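Putative uncharacterized protein (Mycobacterium avium, PDB 2Z6V) is a probable sulfotransferase, STF9, thought to transfer a sulfuryl group from PAPS to an acceptor not yet identified. Local coordinates at residues E106-T117 with F263-R273; D376-R384 with T405-R413. All coordinates share one frame; numbering follows the deposited sequence.

Contact 1 (E106-T117 with F263-R273); sequences ERPLIVLGMPRT and FPDARLIWAHR. With PLM (palmitic acid), chain C.
Ile269 packs against both Leu109 and Val111 on one side of two adjacent parallel strands: its CD1 meets Leu109 CD1 at 3.7 Å and its CB meets Val111 CG2 at 3.9 Å. On the other side Leu112 CD1 sits over the face of the Trp270 five-membered ring, 4.2 Å from its centroid, while Leu112 CD2 touches Leu268 CD2. With chi1 at 55°, Leu112 CG lies between backbone N and carbonyl carbon, and chi2 turns the methyls to these partners. The backbone ladder includes Ile110 N to Arg267 O (3.0 Å) and Ala271 N to Leu112 O (2.9 Å). These are neighbouring strands of the sulfotransferase parallel sheet, and the loop from Gly113 onward, GMPRT, is consistent with the start of the family's 5'-phosphosulfate-binding loop; a sulfate, probably from the crystallisation liquor, lies about 4 Å from the Arg116 side chain, whose NE bonds to Ser281. Past Gly113 the backbones part, and a water bridges Met114 N, Trp270 NE1 and Ala271 O. The opposite, N-terminal end is polar and more open to solvent. There Arg267 NE and NH2 each bond weakly to Arg107 O (both 3.2 Å), with Arg107 CB over one face of the guanidinium.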
loop_
_atom_site.group_PDB
_atom_site.type_symbol
_atom_site.label_atom_id
_atom_site.label_comp_id
_atom_site.label_asym_id
_atom_site.label_seq_id
_atom_site.Cartn_x
_atom_site.Cartn_y
_atom_site.Cartn_z
ATOM N N GLU A 106 5.106 18.799 -4.601
ATOM C CA GLU A 106 4.734 19.005 -5.998
ATOM C C GLU A 106 4.884 17.866 -6.995
ATOM O O GLU A 106 5.889 17.157 -7.027
ATOM C CB GLU A 106 5.461 20.240 -6.549
ATOM C CG GLU A 106 5.124 21.518 -5.798
ATOM C CD GLU A 106 5.822 22.743 -6.359
ATOM O OE1 GLU A 106 7.065 22.701 -6.521
ATOM O OE2 GLU A 106 5.126 23.751 -6.624
ATOM N N ARG A 107 3.848 17.726 -7.811
ATOM C CA ARG A 107 3.793 16.740 -8.872
ATOM C C ARG A 107 4.323 15.370 -8.488
ATOM O O ARG A 107 5.192 14.817 -9.160
ATOM C CB ARG A 107 4.557 17.279 -10.082
ATOM C CG ARG A 107 4.003 18.599 -10.579
ATOM C CD ARG A 107 4.849 19.194 -11.681
ATOM N NE ARG A 107 4.205 20.368 -12.261
ATOM C CZ ARG A 107 4.764 21.159 -13.171
ATOM N NH1 ARG A 107 4.096 22.208 -13.644
ATOM N NH2 ARG A 107 5.994 20.910 -13.607
ATOM N N PRO A 108 3.799 14.799 -7.398
ATOM C CA PRO A 108 4.258 13.477 -6.972
ATOM C C PRO A 108 3.945 12.418 -8.025
ATOM O O PRO A 108 2.885 12.439 -8.645
ATOM C CB PRO A 108 3.487 13.248 -5.677
ATOM C CG PRO A 108 2.206 13.993 -5.922
ATOM C CD PRO A 108 2.709 15.279 -6.533
ATOM N N LEU A 109 4.880 11.504 -8.227
ATOM C CA LEU A 109 4.711 10.425 -9.182
ATOM C C LEU A 109 3.984 9.345 -8.393
ATOM O O LEU A 109 4.523 8.839 -7.415
ATOM C CB LEU A 109 6.091 9.949 -9.628
ATOM C CG LEU A 109 6.237 9.174 -10.929
ATOM C CD1 LEU A 109 5.457 9.861 -12.045
ATOM C CD2 LEU A 109 7.722 9.092 -11.267
ATOM N N ILE A 110 2.764 9.003 -8.800
ATOM C CA ILE A 110 1.969 8.018 -8.068
ATOM C C ILE A 110 1.478 6.828 -8.889
ATOM O O ILE A 110 0.798 7.005 -9.903
ATOM C CB ILE A 110 0.732 8.688 -7.429
ATOM C CG1 ILE A 110 1.158 9.901 -6.601
ATOM C CG2 ILE A 110 -0.004 7.690 -6.548
ATOM C CD1 ILE A 110 0.011 10.604 -5.886
ATOM N N VAL A 111 1.801 5.617 -8.435
ATOM C CA VAL A 111 1.388 4.389 -9.125
ATOM C C VAL A 111 0.113 3.817 -8.493
ATOM O O VAL A 111 0.049 3.614 -7.284
ATOM C CB VAL A 111 2.498 3.305 -9.067
ATOM C CG1 VAL A 111 2.027 2.036 -9.772
ATOM C CG2 VAL A 111 3.775 3.831 -9.700
ATOM N N LEU A 112 -0.893 3.553 -9.319
ATOM C CA LEU A 112 -2.166 3.037 -8.830
ATOM C C LEU A 112 -2.726 1.977 -9.764
ATOM O O LEU A 112 -2.162 1.711 -10.823
ATOM C CB LEU A 112 -3.163 4.191 -8.698
ATOM C CG LEU A 112 -3.386 5.032 -9.966
ATOM C CD1 LEU A 112 -4.386 4.339 -10.888
ATOM C CD2 LEU A 112 -3.897 6.414 -9.586
ATOM N N GLY A 113 -3.843 1.378 -9.372
ATOM C CA GLY A 113 -4.461 0.352 -10.196
ATOM C C GLY A 113 -4.937 -0.811 -9.350
ATOM O O GLY A 113 -5.277 -0.634 -8.181
ATOM N N MET A 114 -4.973 -2.003 -9.931
ATOM C CA MET A 114 -5.403 -3.179 -9.182
ATOM C C MET A 114 -4.223 -3.735 -8.396
ATOM O O MET A 114 -3.059 -3.458 -8.709
ATOM C CB MET A 114 -5.871 -4.297 -10.113
ATOM C CG MET A 114 -6.951 -3.953 -11.110
ATOM S SD MET A 114 -7.337 -5.401 -12.141
ATOM C CE MET A 114 -5.873 -5.455 -13.213
ATOM N N PRO A 115 -4.510 -4.509 -7.338
ATOM C CA PRO A 115 -3.390 -5.076 -6.581
ATOM C C PRO A 115 -2.917 -6.285 -7.396
ATOM O O PRO A 115 -3.650 -6.777 -8.260
ATOM C CB PRO A 115 -4.035 -5.473 -5.255
ATOM C CG PRO A 115 -5.443 -5.812 -5.657
ATOM C CD PRO A 115 -5.789 -4.709 -6.629
ATOM N N ARG A 116 -1.698 -6.746 -7.154
ATOM C CA ARG A 116 -1.178 -7.908 -7.874
ATOM C C ARG A 116 -0.862 -7.633 -9.343
ATOM O O ARG A 116 -0.966 -8.532 -10.176
ATOM C CB ARG A 116 -2.176 -9.077 -7.794
ATOM C CG ARG A 116 -2.787 -9.280 -6.420
ATOM C CD ARG A 116 -1.707 -9.261 -5.359
ATOM N NE ARG A 116 -0.663 -10.232 -5.662
ATOM C CZ ARG A 116 0.504 -10.293 -5.035
ATOM N NH1 ARG A 116 0.786 -9.433 -4.067
ATOM N NH2 ARG A 116 1.383 -11.224 -5.377
ATOM N N THR A 117 -0.473 -6.404 -9.663
ATOM C CA THR A 117 -0.137 -6.057 -11.038
ATOM C C THR A 117 1.350 -6.222 -11.338
ATOM O O THR A 117 1.785 -5.960 -12.459
ATOM C CB THR A 117 -0.545 -4.606 -11.374
ATOM O OG1 THR A 117 -0.199 -3.750 -10.281
ATOM C CG2 THR A 117 -2.037 -4.514 -11.649
ATOM N N PHE A 263 -3.679 16.161 -4.054
ATOM C CA PHE A 263 -2.524 16.265 -4.951
ATOM C C PHE A 263 -3.045 16.510 -6.370
ATOM O O PHE A 263 -2.862 15.683 -7.262
ATOM C CB PHE A 263 -1.710 14.972 -4.944
ATOM C CG PHE A 263 -1.243 14.548 -3.584
ATOM C CD1 PHE A 263 -0.143 15.153 -2.994
ATOM C CD2 PHE A 263 -1.905 13.534 -2.894
ATOM C CE1 PHE A 263 0.296 14.757 -1.743
ATOM C CE2 PHE A 263 -1.472 13.130 -1.635
ATOM C CZ PHE A 263 -0.368 13.743 -1.059
ATOM N N PRO A 264 -3.703 17.655 -6.596
ATOM C CA PRO A 264 -4.244 17.978 -7.922
ATOM C C PRO A 264 -3.246 17.888 -9.082
ATOM O O PRO A 264 -3.640 17.615 -10.219
ATOM C CB PRO A 264 -4.794 19.393 -7.731
ATOM C CG PRO A 264 -3.897 19.956 -6.671
ATOM C CD PRO A 264 -3.800 18.816 -5.693
ATOM N N ASP A 265 -1.963 18.093 -8.790
ATOM C CA ASP A 265 -0.913 18.052 -9.815
ATOM C C ASP A 265 -0.237 16.686 -9.993
ATOM O O ASP A 265 0.750 16.557 -10.734
ATOM C CB ASP A 265 0.156 19.101 -9.490
ATOM C CG ASP A 265 0.861 18.841 -8.148
ATOM O OD1 ASP A 265 0.309 18.128 -7.267
ATOM O OD2 ASP A 265 1.978 19.375 -7.972
ATOM N N ALA A 266 -0.771 15.674 -9.319
ATOM C CA ALA A 266 -0.217 14.327 -9.373
ATOM C C ALA A 266 -0.058 13.723 -10.765
ATOM O O ALA A 266 -0.961 13.776 -11.595
ATOM C CB ALA A 266 -1.058 13.398 -8.521
ATOM N N ARG A 267 1.109 13.146 -11.009
ATOM C CA ARG A 267 1.379 12.479 -12.270
ATOM C C ARG A 267 1.047 11.009 -12.007
ATOM O O ARG A 267 1.785 10.292 -11.337
ATOM C CB ARG A 267 2.837 12.691 -12.662
ATOM C CG ARG A 267 3.101 14.143 -12.967
ATOM C CD ARG A 267 4.517 14.399 -13.399
ATOM N NE ARG A 267 5.460 14.287 -12.291
ATOM C CZ ARG A 267 6.724 14.692 -12.359
ATOM N NH1 ARG A 267 7.182 15.232 -13.486
ATOM N NH2 ARG A 267 7.525 14.561 -11.307
ATOM N N LEU A 268 -0.095 10.588 -12.536
ATOM C CA LEU A 268 -0.622 9.252 -12.328
ATOM C C LEU A 268 -0.147 8.139 -13.258
ATOM O O LEU A 268 -0.405 8.155 -14.465
ATOM C CB LEU A 268 -2.148 9.328 -12.370
ATOM C CG LEU A 268 -2.788 10.423 -11.501
ATOM C CD1 LEU A 268 -4.272 10.534 -11.836
ATOM C CD2 LEU A 268 -2.591 10.115 -10.021
ATOM N N ILE A 269 0.546 7.165 -12.677
ATOM C CA ILE A 269 1.018 6.015 -13.434
ATOM C C ILE A 269 0.038 4.896 -13.134
ATOM O O ILE A 269 -0.019 4.409 -12.015
ATOM C CB ILE A 269 2.419 5.557 -12.984
ATOM C CG1 ILE A 269 3.443 6.666 -13.222
ATOM C CG2 ILE A 269 2.819 4.300 -13.741
ATOM C CD1 ILE A 269 4.819 6.313 -12.746
ATOM N N TRP A 270 -0.750 4.512 -14.126
ATOM C CA TRP A 270 -1.726 3.443 -13.964
ATOM C C TRP A 270 -1.036 2.125 -14.342
ATOM O O TRP A 270 -0.562 1.964 -15.472
ATOM C CB TRP A 270 -2.920 3.705 -14.888
ATOM C CG TRP A 270 -4.141 2.876 -14.618
ATOM C CD1 TRP A 270 -4.186 1.636 -14.049
ATOM C CD2 TRP A 270 -5.492 3.203 -14.974
ATOM N NE1 TRP A 270 -5.482 1.168 -14.032
ATOM C CE2 TRP A 270 -6.304 2.109 -14.593
ATOM C CE3 TRP A 270 -6.096 4.315 -15.581
ATOM C CZ2 TRP A 270 -7.691 2.092 -14.798
ATOM C CZ3 TRP A 270 -7.481 4.299 -15.787
ATOM C CH2 TRP A 270 -8.260 3.193 -15.395
ATOM N N ALA A 271 -0.962 1.195 -13.391
ATOM C CA ALA A 271 -0.321 -0.107 -13.625
ATOM C C ALA A 271 -1.350 -1.134 -14.089
ATOM O O ALA A 271 -2.383 -1.311 -13.452
ATOM C CB ALA A 271 0.359 -0.590 -12.351
ATOM N N HIS A 272 -1.053 -1.812 -15.193
ATOM C CA HIS A 272 -1.971 -2.800 -15.755
ATOM C C HIS A 272 -1.444 -4.226 -15.791
ATOM O O HIS A 272 -0.235 -4.470 -15.814
ATOM C CB HIS A 272 -2.360 -2.402 -17.182
ATOM C CG HIS A 272 -2.995 -1.052 -17.284
ATOM N ND1 HIS A 272 -4.264 -0.791 -16.816
ATOM C CD2 HIS A 272 -2.523 0.120 -17.772
ATOM C CE1 HIS A 272 -4.548 0.485 -17.012
ATOM N NE2 HIS A 272 -3.507 1.059 -17.589
ATOM N N ARG A 273 -2.379 -5.167 -15.816
ATOM C CA ARG A 273 -2.064 -6.584 -15.886
ATOM C C ARG A 273 -3.362 -7.356 -16.067
ATOM O O ARG A 273 -4.445 -6.838 -15.779
ATOM C CB ARG A 273 -1.362 -7.058 -14.608
ATOM C CG ARG A 273 -0.990 -8.535 -14.652
ATOM C CD ARG A 273 -0.099 -8.961 -13.496
ATOM N NE ARG A 273 0.317 -10.354 -13.634
ATOM C CZ ARG A 273 1.111 -10.997 -12.780
ATOM N NH1 ARG A 273 1.588 -10.377 -11.706
ATOM N NH2 ARG A 273 1.435 -12.265 -13.004
HETATM C C1 PLM C . -7.970 -6.418 1.989
HETATM O O1 PLM C . -9.190 -6.676 1.913
HETATM O O2 PLM C . -7.366 -6.023 3.009
HETATM C C2 PLM C . -7.127 -6.600 0.723
HETATM C C3 PLM C . -7.780 -5.917 -0.480
HETATM C C4 PLM C . -6.899 -5.967 -1.730
HETATM C C5 PLM C . -5.564 -5.250 -1.511
HETATM C C6 PLM C . -4.559 -6.132 -0.768
HETATM C C7 PLM C . -3.372 -5.296 -0.289
HETATM C C8 PLM C . -3.775 -4.414 0.894
HETATM C C9 PLM C . -3.124 -3.036 0.770
HETATM C CA PLM C . -1.614 -3.147 0.547
HETATM C CB PLM C . -1.045 -1.863 -0.061
HETATM C CC PLM C . -1.786 -1.527 -1.355
HETATM C CD PLM C . -3.127 -0.851 -1.058
HETATM C CE PLM C . -4.108 -0.966 -2.226
HETATM C CF PLM C . -4.486 -2.431 -2.454
HETATM C CG PLM C . -5.575 -2.579 -3.517
HETATM O O HOH W 1 -4.853 -1.776 -12.875
#

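Contact 2 (D376-R384 with T405-R413); sequences DRFALNAYR and TFDIELEGR
Phe378 reaches 409-411 with its ring tip, where CZ meets Glu411 CG at 3.5 Å. Its CG stands anti to the backbone N (chi1 -178°), which carries the ring out to the 409-411 backbone. Glu409 OE2 lies over one face near the rim, 3.8 Å from Phe378 CZ, with the carboxylate steeply turned (73°) against the ring; Glu411 OE2 comes over the opposite face, 4.0 Å from Phe378 CE2. Leu410 O meets the ring edge in its plane. Further along, Asn381 N donates to Glu411 O (3.2 Å), a bent bond at 142°, and the donor stands tilted from the carbonyl plane. Leu380 runs alongside Arg413 in the same direction, its CD2 3.5 Å from Arg413 NH1 at the guanidinium edge. The Tyr383 ring approaches Gly412 obliquely, CE2 lying 3.5 Å from Gly412 CA.

A second shell sets these groups. Asp274 OD2 accepts both Tyr383 OH and Glu411 N, which ties the ring to the tail backbone. Arg341 pairs with Glu409 OE2 and also makes a cation-pi contact with Phe378. The contact thus fastens the C-terminal tail to the loop preceding helix 392-405. With a single backbone bond between the segments, the fit relies largely on side chains, and Arg341 would probably favour the ionised form of Glu409, whose carboxylate flanks the phenyl ring.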
loop_
_atom_site.group_PDB
_atom_site.type_symbol
_atom_site.label_atom_id
_atom_site.label_comp_id
_atom_site.label_asym_id
_atom_site.label_seq_id
_atom_site.Cartn_x
_atom_site.Cartn_y
_atom_site.Cartn_z
ATOM N N ASP A 376 10.757 -12.689 -13.083
ATOM C CA ASP A 376 10.047 -13.855 -13.602
ATOM C C ASP A 376 9.566 -13.620 -15.033
ATOM O O ASP A 376 8.782 -12.708 -15.300
ATOM C CB ASP A 376 8.847 -14.196 -12.704
ATOM C CG ASP A 376 9.264 -14.695 -11.325
ATOM O OD1 ASP A 376 8.370 -15.023 -10.513
ATOM O OD2 ASP A 376 10.481 -14.761 -11.050
ATOM N N ARG A 377 10.050 -14.452 -15.947
ATOM C CA ARG A 377 9.689 -14.362 -17.355
ATOM C C ARG A 377 8.167 -14.288 -17.491
ATOM O O ARG A 377 7.437 -14.761 -16.620
ATOM C CB ARG A 377 10.219 -15.599 -18.088
ATOM C CG ARG A 377 10.349 -15.455 -19.595
ATOM C CD ARG A 377 10.843 -16.757 -20.221
ATOM N NE ARG A 377 11.393 -16.561 -21.562
ATOM C CZ ARG A 377 12.529 -15.914 -21.820
ATOM N NH1 ARG A 377 13.244 -15.395 -20.829
ATOM N NH2 ARG A 377 12.950 -15.783 -23.071
ATOM N N PHE A 378 7.690 -13.680 -18.573
ATOM C CA PHE A 378 6.254 -13.578 -18.811
ATOM C C PHE A 378 5.791 -14.976 -19.215
ATOM O O PHE A 378 6.342 -15.566 -20.141
ATOM C CB PHE A 378 5.976 -12.564 -19.933
ATOM C CG PHE A 378 4.510 -12.357 -20.231
ATOM C CD1 PHE A 378 3.801 -13.279 -20.996
ATOM C CD2 PHE A 378 3.838 -11.243 -19.735
ATOM C CE1 PHE A 378 2.446 -13.092 -21.265
ATOM C CE2 PHE A 378 2.484 -11.048 -19.996
ATOM C CZ PHE A 378 1.787 -11.975 -20.762
ATOM N N ALA A 379 4.791 -15.510 -18.521
ATOM C CA ALA A 379 4.312 -16.852 -18.833
ATOM C C ALA A 379 2.804 -17.018 -18.706
ATOM O O ALA A 379 2.162 -16.372 -17.874
ATOM C CB ALA A 379 5.019 -17.866 -17.940
ATOM N N LEU A 380 2.248 -17.898 -19.537
ATOM C CA LEU A 380 0.815 -18.177 -19.532
ATOM C C LEU A 380 0.499 -19.487 -18.816
ATOM O O LEU A 380 1.021 -20.543 -19.168
ATOM C CB LEU A 380 0.270 -18.253 -20.964
ATOM C CG LEU A 380 0.219 -16.980 -21.815
ATOM C CD1 LEU A 380 1.626 -16.510 -22.153
ATOM C CD2 LEU A 380 -0.561 -17.267 -23.087
ATOM N N ASN A 381 -0.359 -19.405 -17.806
ATOM C CA ASN A 381 -0.771 -20.569 -17.035
ATOM C C ASN A 381 -2.257 -20.415 -16.752
ATOM O O ASN A 381 -2.818 -19.338 -16.944
ATOM C CB ASN A 381 -0.006 -20.640 -15.713
ATOM C CG ASN A 381 1.480 -20.408 -15.886
ATOM O OD1 ASN A 381 1.933 -19.269 -15.999
ATOM N ND2 ASN A 381 2.246 -21.490 -15.920
ATOM N N ALA A 382 -2.899 -21.486 -16.304
ATOM C CA ALA A 382 -4.320 -21.415 -15.997
ATOM C C ALA A 382 -4.474 -20.592 -14.725
ATOM O O ALA A 382 -3.831 -20.876 -13.717
ATOM C CB ALA A 382 -4.885 -22.814 -15.794
ATOM N N TYR A 383 -5.310 -19.560 -14.777
ATOM C CA TYR A 383 -5.519 -18.715 -13.607
ATOM C C TYR A 383 -6.168 -19.563 -12.536
ATOM O O TYR A 383 -5.680 -19.702 -11.413
ATOM C CB TYR A 383 -6.497 -17.574 -13.895
ATOM C CG TYR A 383 -6.439 -16.930 -15.256
ATOM C CD1 TYR A 383 -7.435 -17.172 -16.200
ATOM C CD2 TYR A 383 -5.464 -15.986 -15.556
ATOM C CE1 TYR A 383 -7.469 -16.476 -17.399
ATOM C CE2 TYR A 383 -5.487 -15.285 -16.750
ATOM C CZ TYR A 383 -6.492 -15.528 -17.665
ATOM O OH TYR A 383 -6.524 -14.801 -18.831
ATOM N N ARG A 384 -7.308 -20.110 -12.929
ATOM C CA ARG A 384 -8.141 -20.935 -12.085
ATOM C C ARG A 384 -8.496 -20.285 -10.767
ATOM O O ARG A 384 -7.734 -20.278 -9.795
ATOM C CB ARG A 384 -7.532 -22.326 -11.916
ATOM C CG ARG A 384 -8.087 -23.289 -12.977
ATOM C CD ARG A 384 -8.079 -22.652 -14.384
ATOM N NE ARG A 384 -9.397 -22.599 -15.030
ATOM C CZ ARG A 384 -10.391 -21.767 -14.703
ATOM N NH1 ARG A 384 -10.254 -20.887 -13.722
ATOM N NH2 ARG A 384 -11.536 -21.807 -15.374
ATOM N N THR A 405 -10.773 -0.766 -23.115
ATOM C CA THR A 405 -10.084 0.502 -23.268
ATOM C C THR A 405 -8.560 0.382 -23.197
ATOM O O THR A 405 -7.845 1.208 -23.761
ATOM C CB THR A 405 -10.592 1.540 -22.230
ATOM O OG1 THR A 405 -9.485 2.095 -21.510
ATOM C CG2 THR A 405 -11.560 0.908 -21.267
ATOM N N PHE A 406 -8.065 -0.651 -22.524
ATOM C CA PHE A 406 -6.625 -0.857 -22.387
ATOM C C PHE A 406 -6.177 -2.164 -23.033
ATOM O O PHE A 406 -6.763 -3.217 -22.799
ATOM C CB PHE A 406 -6.233 -0.845 -20.909
ATOM C CG PHE A 406 -6.475 0.471 -20.234
ATOM C CD1 PHE A 406 -5.766 1.601 -20.617
ATOM C CD2 PHE A 406 -7.417 0.583 -19.215
ATOM C CE1 PHE A 406 -5.987 2.829 -19.997
ATOM C CE2 PHE A 406 -7.648 1.809 -18.584
ATOM C CZ PHE A 406 -6.931 2.935 -18.977
ATOM N N ASP A 407 -5.127 -2.086 -23.840
ATOM C CA ASP A 407 -4.602 -3.243 -24.550
ATOM C C ASP A 407 -3.721 -4.108 -23.657
ATOM O O ASP A 407 -2.489 -4.011 -23.696
ATOM C CB ASP A 407 -3.819 -2.762 -25.775
ATOM C CG ASP A 407 -3.232 -3.901 -26.582
ATOM O OD1 ASP A 407 -3.991 -4.829 -26.945
ATOM O OD2 ASP A 407 -2.009 -3.859 -26.857
ATOM N N ILE A 408 -4.357 -4.966 -22.864
ATOM C CA ILE A 408 -3.636 -5.833 -21.939
ATOM C C ILE A 408 -3.408 -7.242 -22.465
ATOM O O ILE A 408 -4.343 -7.922 -22.892
ATOM C CB ILE A 408 -4.371 -5.932 -20.589
ATOM C CG1 ILE A 408 -4.470 -4.542 -19.954
ATOM C CG2 ILE A 408 -3.640 -6.911 -19.669
ATOM C CD1 ILE A 408 -5.206 -4.518 -18.638
ATOM N N GLU A 409 -2.153 -7.674 -22.413
ATOM C CA GLU A 409 -1.754 -8.999 -22.876
ATOM C C GLU A 409 -2.101 -10.033 -21.804
ATOM O O GLU A 409 -1.489 -10.068 -20.743
ATOM C CB GLU A 409 -0.251 -8.992 -23.152
ATOM C CG GLU A 409 0.277 -10.179 -23.925
ATOM C CD GLU A 409 1.638 -9.885 -24.543
ATOM O OE1 GLU A 409 1.737 -8.901 -25.313
ATOM O OE2 GLU A 409 2.603 -10.631 -24.259
ATOM N N LEU A 410 -3.089 -10.874 -22.081
ATOM C CA LEU A 410 -3.514 -11.877 -21.114
ATOM C C LEU A 410 -2.545 -13.043 -20.930
ATOM O O LEU A 410 -1.777 -13.384 -21.832
ATOM C CB LEU A 410 -4.894 -12.407 -21.496
ATOM C CG LEU A 410 -5.997 -11.347 -21.555
ATOM C CD1 LEU A 410 -7.318 -12.021 -21.889
ATOM C CD2 LEU A 410 -6.093 -10.612 -20.220
ATOM N N GLU A 411 -2.596 -13.645 -19.744
ATOM C CA GLU A 411 -1.742 -14.778 -19.384
ATOM C C GLU A 411 -2.620 -16.007 -19.112
ATOM O O GLU A 411 -2.264 -16.867 -18.307
ATOM C CB GLU A 411 -0.953 -14.444 -18.116
ATOM C CG GLU A 411 -0.203 -13.124 -18.153
ATOM C CD GLU A 411 0.223 -12.658 -16.767
ATOM O OE1 GLU A 411 -0.652 -12.254 -15.974
ATOM O OE2 GLU A 411 1.432 -12.700 -16.462
ATOM N N GLY A 412 -3.758 -16.087 -19.795
ATOM C CA GLY A 412 -4.686 -17.183 -19.581
ATOM C C GLY A 412 -4.418 -18.551 -20.177
ATOM O O GLY A 412 -3.426 -18.762 -20.879
ATOM N N ARG A 413 -5.336 -19.474 -19.874
ATOM C CA ARG A 413 -5.308 -20.867 -20.329
ATOM C C ARG A 413 -3.942 -21.411 -20.753
ATOM O O ARG A 413 -3.742 -21.657 -21.963
ATOM C CB ARG A 413 -6.336 -21.072 -21.456
ATOM C CG ARG A 413 -6.564 -19.864 -22.364
ATOM C CD ARG A 413 -5.305 -19.466 -23.121
ATOM N NE ARG A 413 -4.890 -20.472 -24.094
ATOM C CZ ARG A 413 -3.722 -20.457 -24.730
ATOM N NH1 ARG A 413 -2.847 -19.490 -24.495
ATOM N NH2 ARG A 413 -3.428 -21.405 -25.609
#

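In the fold
From the N terminus the chain passes through three helices before strand 109-113, which opens contact 1. That contact closes a loop of 145 intervening residues when strand 267-272 pairs beside it, near the middle of the five-stranded sheet. Only later does contact 2 open, closing a short loop of 20 residues built round helix 392-405, so the two loops follow in series and neither nest nor cross. Their centres are 22 Å apart, yet they touch: Arg273 NE bonds to Glu411 OE1 in a salt bridge, and Phe406 packs on Trp270 and His272. The C-terminal tail is thereby joined to the C-terminal end of strand 267-272.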